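Local coordinates for fervidolysin (Fervidobacterium pennivorans, PDB 1R6V), which degrades keratin into peptides as a subtilisin-like serine protease, allowing its bacterium to grow on native feathers, at residues S556-F562 / N593-S599. The protein carries 1 engineered substitution. Numbering follows the deposited sequence.
Sequences STLQVKF and NQTYDLS
Lys561 runs fully extended across the Thr595 side chain and on to the backbone of Asn593: CG is anti to its own backbone N (chi1 173°), and the later torsions are extended too, which brings CE to 3.1 Å from Asn593 O. The ammonium itself does not bond to that carbonyl directly; Lys561 NZ donates to a water that gives a longer bond to Asn593 O and also pairs with Thr595 OG1, so one solvent molecule bridges three groups on this more exposed face. On the same face the methyl CG2 of Thr595 packs against Gln559 CB at 3.8 Å.

Beneath these side chains the backbones pair antiparallel, their strand axes 156° apart. Val560 and Tyr596 form a hydrogen-bonded pair, with Tyr596 N to Val560 O at 2.7 Å and nearly straight (170° at the hydrogen). Strand 595-597 is an outermost strand of a four-stranded antiparallel sheet, with 558-562 next to it and 619-627 beyond, in the second beta-sandwich domain of fervidolysin; such domains may mediate interactions with substrate.

Turned into the sandwich, Val560 CG1 meets Tyr596 CB at 3.6 Å, while Tyr596 CE1 approaches the edge of the Phe562 ring; Phe574 of strand 573-577 in the other sheet touches all three residues. The Tyr596 hydroxyl is bonded to Ala589 O.

At the opposite end Leu598 N bonds to Leu558 O, but Ser599 OG, not a backbone carbonyl, accepts from Leu558 N at 2.9 Å; Leu558 CD2 lies beside Leu598 CB. Ser599 OG donates at 2.8 Å to Asp597 OD1, on the syn side of the carboxylate, a bond that orients the hydroxyl with its oxygen left to accept from Leu558 N. Ser599 N reaches OD1 from above the carboxylate plane, which makes an Asx turn.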
ATOM      1  N   SER A 556      26.132  11.689  -5.917  1.00 20.72           N
ATOM      2  CA  SER A 556      25.798  12.619  -6.988  1.00 19.78           C
ATOM      3  C   SER A 556      26.930  13.615  -7.215  1.00 19.98           C
ATOM      4  O   SER A 556      27.876  13.695  -6.431  1.00 21.13           O
ATOM      5  CB  SER A 556      24.527  13.396  -6.630  1.00 19.63           C
ATOM      6  OG  SER A 556      24.677  14.025  -5.367  1.00 21.57           O
ATOM      7  N   THR A 557      26.814  14.369  -8.300  1.00 20.01           N
ATOM      8  CA  THR A 557      27.786  15.400  -8.623  1.00 21.82           C
ATOM      9  C   THR A 557      27.002  16.679  -8.861  1.00 20.10           C
ATOM     10  O   THR A 557      25.902  16.653  -9.416  1.00 20.03           O
ATOM     11  CB  THR A 557      28.608  15.061  -9.886  1.00 20.65           C
ATOM     12  OG1 THR A 557      27.733  14.806 -10.988  1.00 22.81           O
ATOM     13  CG2 THR A 557      29.478  13.842  -9.629  1.00 24.75           C
ATOM     14  N   LEU A 558      27.568  17.795  -8.424  1.00 20.62           N
ATOM     15  CA  LEU A 558      26.910  19.084  -8.599  1.00 21.72           C
ATOM     16  C   LEU A 558      27.948  20.175  -8.726  1.00 21.09           C
ATOM     17  O   LEU A 558      28.792  20.335  -7.854  1.00 20.32           O
ATOM     18  CB  LEU A 558      26.016  19.405  -7.400  1.00 21.84           C
ATOM     19  CG  LEU A 558      25.337  20.780  -7.406  1.00 23.93           C
ATOM     20  CD1 LEU A 558      24.393  20.875  -8.595  1.00 23.00           C
ATOM     21  CD2 LEU A 558      24.565  20.984  -6.108  1.00 24.63           C
ATOM     22  N   GLN A 559      27.882  20.916  -9.824  1.00 21.92           N
ATOM     23  CA  GLN A 559      28.799  22.025 -10.041  1.00 23.30           C
ATOM     24  C   GLN A 559      27.973  23.245 -10.414  1.00 21.61           C
ATOM     25  O   GLN A 559      26.914  23.116 -11.018  1.00 22.13           O
ATOM     26  CB  GLN A 559      29.788  21.709 -11.170  1.00 26.22           C
ATOM     27  CG  GLN A 559      30.751  20.554 -10.866  1.00 32.63           C
ATOM     28  CD  GLN A 559      31.723  20.288 -12.005  1.00 37.27           C
ATOM     29  OE1 GLN A 559      31.316  20.153 -13.163  1.00 40.78           O
ATOM     30  NE2 GLN A 559      33.015  20.203 -11.683  1.00 39.65           N
ATOM     31  N   VAL A 560      28.443  24.429 -10.033  1.00 21.80           N
ATOM     32  CA  VAL A 560      27.744  25.653 -10.393  1.00 22.00           C
ATOM     33  C   VAL A 560      28.757  26.694 -10.870  1.00 20.72           C
ATOM     34  O   VAL A 560      29.814  26.859 -10.270  1.00 18.80           O
ATOM     35  CB  VAL A 560      26.921  26.242  -9.217  1.00 24.04           C
ATOM     36  CG1 VAL A 560      27.816  26.575  -8.048  1.00 26.36           C
ATOM     37  CG2 VAL A 560      26.192  27.484  -9.691  1.00 25.86           C
ATOM     38  N   LYS A 561      28.426  27.372 -11.965  1.00 19.84           N
ATOM     39  CA  LYS A 561      29.292  28.409 -12.533  1.00 21.14           C
ATOM     40  C   LYS A 561      28.425  29.605 -12.942  1.00 20.58           C
ATOM     41  O   LYS A 561      27.410  29.428 -13.601  1.00 22.65           O
ATOM     42  CB  LYS A 561      30.024  27.855 -13.762  1.00 22.74           C
ATOM     43  CG  LYS A 561      30.842  28.874 -14.553  1.00 28.13           C
ATOM     44  CD  LYS A 561      31.549  28.202 -15.733  1.00 30.19           C
ATOM     45  CE  LYS A 561      32.280  29.213 -16.616  1.00 34.79           C
ATOM     46  NZ  LYS A 561      33.034  28.533 -17.713  1.00 36.45           N
ATOM     47  N   PHE A 562      28.815  30.816 -12.548  1.00 20.27           N
ATOM     48  CA  PHE A 562      28.050  32.007 -12.918  1.00 19.73           C
ATOM     49  C   PHE A 562      28.847  32.806 -13.940  1.00 19.84           C
ATOM     50  O   PHE A 562      30.063  32.902 -13.840  1.00 20.32           O
ATOM     51  CB  PHE A 562      27.766  32.886 -11.707  1.00 20.20           C
ATOM     52  CG  PHE A 562      27.089  32.165 -10.592  1.00 20.64           C
ATOM     53  CD1 PHE A 562      27.839  31.548  -9.600  1.00 21.28           C
ATOM     54  CD2 PHE A 562      25.706  32.092 -10.538  1.00 20.71           C
ATOM     55  CE1 PHE A 562      27.219  30.859  -8.549  1.00 20.14           C
ATOM     56  CE2 PHE A 562      25.067  31.409  -9.499  1.00 22.06           C
ATOM     57  CZ  PHE A 562      25.834  30.791  -8.500  1.00 20.83           C
ATOM     58  N   ASN A 593      32.670  33.083 -14.022  1.00 28.49           N
ATOM     59  CA  ASN A 593      33.155  31.944 -14.800  1.00 30.07           C
ATOM     60  C   ASN A 593      33.920  30.897 -14.001  1.00 30.57           C
ATOM     61  O   ASN A 593      34.521  29.985 -14.570  1.00 30.64           O
ATOM     62  CB  ASN A 593      34.006  32.447 -15.970  1.00 30.26           C
ATOM     63  CG  ASN A 593      33.179  33.161 -17.015  1.00 32.31           C
ATOM     64  OD1 ASN A 593      33.690  33.981 -17.781  1.00 36.29           O
ATOM     65  ND2 ASN A 593      31.893  32.848 -17.061  1.00 32.85           N
ATOM     66  N   GLN A 594      33.896  31.031 -12.683  1.00 29.83           N
ATOM     67  CA  GLN A 594      34.568  30.075 -11.819  1.00 31.25           C
ATOM     68  C   GLN A 594      33.584  28.939 -11.523  1.00 29.48           C
ATOM     69  O   GLN A 594      32.429  29.193 -11.200  1.00 28.42           O
ATOM     70  CB  GLN A 594      34.987  30.753 -10.517  1.00 33.28           C
ATOM     71  CG  GLN A 594      35.660  29.810  -9.538  1.00 37.57           C
ATOM     72  CD  GLN A 594      36.319  30.542  -8.387  1.00 40.58           C
ATOM     73  OE1 GLN A 594      35.962  30.344  -7.224  1.00 40.59           O
ATOM     74  NE2 GLN A 594      37.295  31.394  -8.706  1.00 42.19           N
ATOM     75  N   THR A 595      34.036  27.695 -11.663  1.00 27.89           N
ATOM     76  CA  THR A 595      33.174  26.546 -11.397  1.00 28.29           C
ATOM     77  C   THR A 595      33.311  26.103  -9.947  1.00 28.15           C
ATOM     78  O   THR A 595      34.400  25.720  -9.517  1.00 28.02           O
ATOM     79  CB  THR A 595      33.530  25.335 -12.298  1.00 28.46           C
ATOM     80  OG1 THR A 595      33.308  25.669 -13.674  1.00 29.12           O
ATOM     81  CG2 THR A 595      32.668  24.129 -11.936  1.00 29.64           C
ATOM     82  N   TYR A 596      32.215  26.170  -9.190  1.00 26.09           N
ATOM     83  CA  TYR A 596      32.229  25.735  -7.794  1.00 26.06           C
ATOM     84  C   TYR A 596      31.758  24.285  -7.782  1.00 26.59           C
ATOM     85  O   TYR A 596      30.706  23.972  -8.332  1.00 24.09           O
ATOM     86  CB  TYR A 596      31.277  26.573  -6.936  1.00 25.76           C
ATOM     87  CG  TYR A 596      31.593  28.049  -6.917  1.00 25.83           C
ATOM     88  CD1 TYR A 596      31.005  28.919  -7.832  1.00 25.07           C
ATOM     89  CD2 TYR A 596      32.489  28.571  -5.987  1.00 25.44           C
ATOM     90  CE1 TYR A 596      31.305  30.283  -7.818  1.00 25.00           C
ATOM     91  CE2 TYR A 596      32.796  29.929  -5.965  1.00 25.22           C
ATOM     92  CZ  TYR A 596      32.201  30.777  -6.884  1.00 25.56           C
ATOM     93  OH  TYR A 596      32.524  32.115  -6.881  1.00 25.65           O
ATOM     94  N   ASP A 597      32.539  23.406  -7.165  1.00 27.31           N
ATOM     95  CA  ASP A 597      32.181  21.988  -7.105  1.00 28.58           C
ATOM     96  C   ASP A 597      31.562  21.698  -5.749  1.00 27.85           C
ATOM     97  O   ASP A 597      32.222  21.784  -4.717  1.00 26.70           O
ATOM     98  CB  ASP A 597      33.425  21.118  -7.334  1.00 31.02           C
ATOM     99  CG  ASP A 597      33.098  19.630  -7.448  1.00 33.30           C
ATOM    100  OD1 ASP A 597      31.912  19.276  -7.584  1.00 32.31           O
ATOM    101  OD2 ASP A 597      34.040  18.813  -7.413  1.00 36.33           O
ATOM    102  N   LEU A 598      30.275  21.368  -5.762  1.00 27.39           N
ATOM    103  CA  LEU A 598      29.542  21.080  -4.541  1.00 26.70           C
ATOM    104  C   LEU A 598      29.252  19.585  -4.410  1.00 26.91           C
ATOM    105  O   LEU A 598      28.484  19.179  -3.541  1.00 25.69           O
ATOM    106  CB  LEU A 598      28.220  21.854  -4.555  1.00 26.82           C
ATOM    107  CG  LEU A 598      28.386  23.373  -4.652  1.00 28.09           C
ATOM    108  CD1 LEU A 598      27.029  24.039  -4.755  1.00 28.82           C
ATOM    109  CD2 LEU A 598      29.138  23.878  -3.431  1.00 29.68           C
ATOM    110  N   SER A 599      29.870  18.782  -5.270  1.00 26.53           N
ATOM    111  CA  SER A 599      29.657  17.338  -5.278  1.00 26.88           C
ATOM    112  C   SER A 599      29.786  16.644  -3.927  1.00 26.40           C
ATOM    113  O   SER A 599      29.250  15.557  -3.749  1.00 25.75           O
ATOM    114  CB  SER A 599      30.611  16.675  -6.275  1.00 26.56           C
ATOM    115  OG  SER A 599      30.282  17.020  -7.610  1.00 27.85           O
TER
HETATM  116  O   HOH W   1      26.563  15.681  -4.250  1.00 23.99           O
HETATM  117  O   HOH W   2      34.444  27.007 -15.876  1.00 46.24           O
HETATM  118  O   HOH W   3      31.148  31.420 -10.940  1.00 20.97           O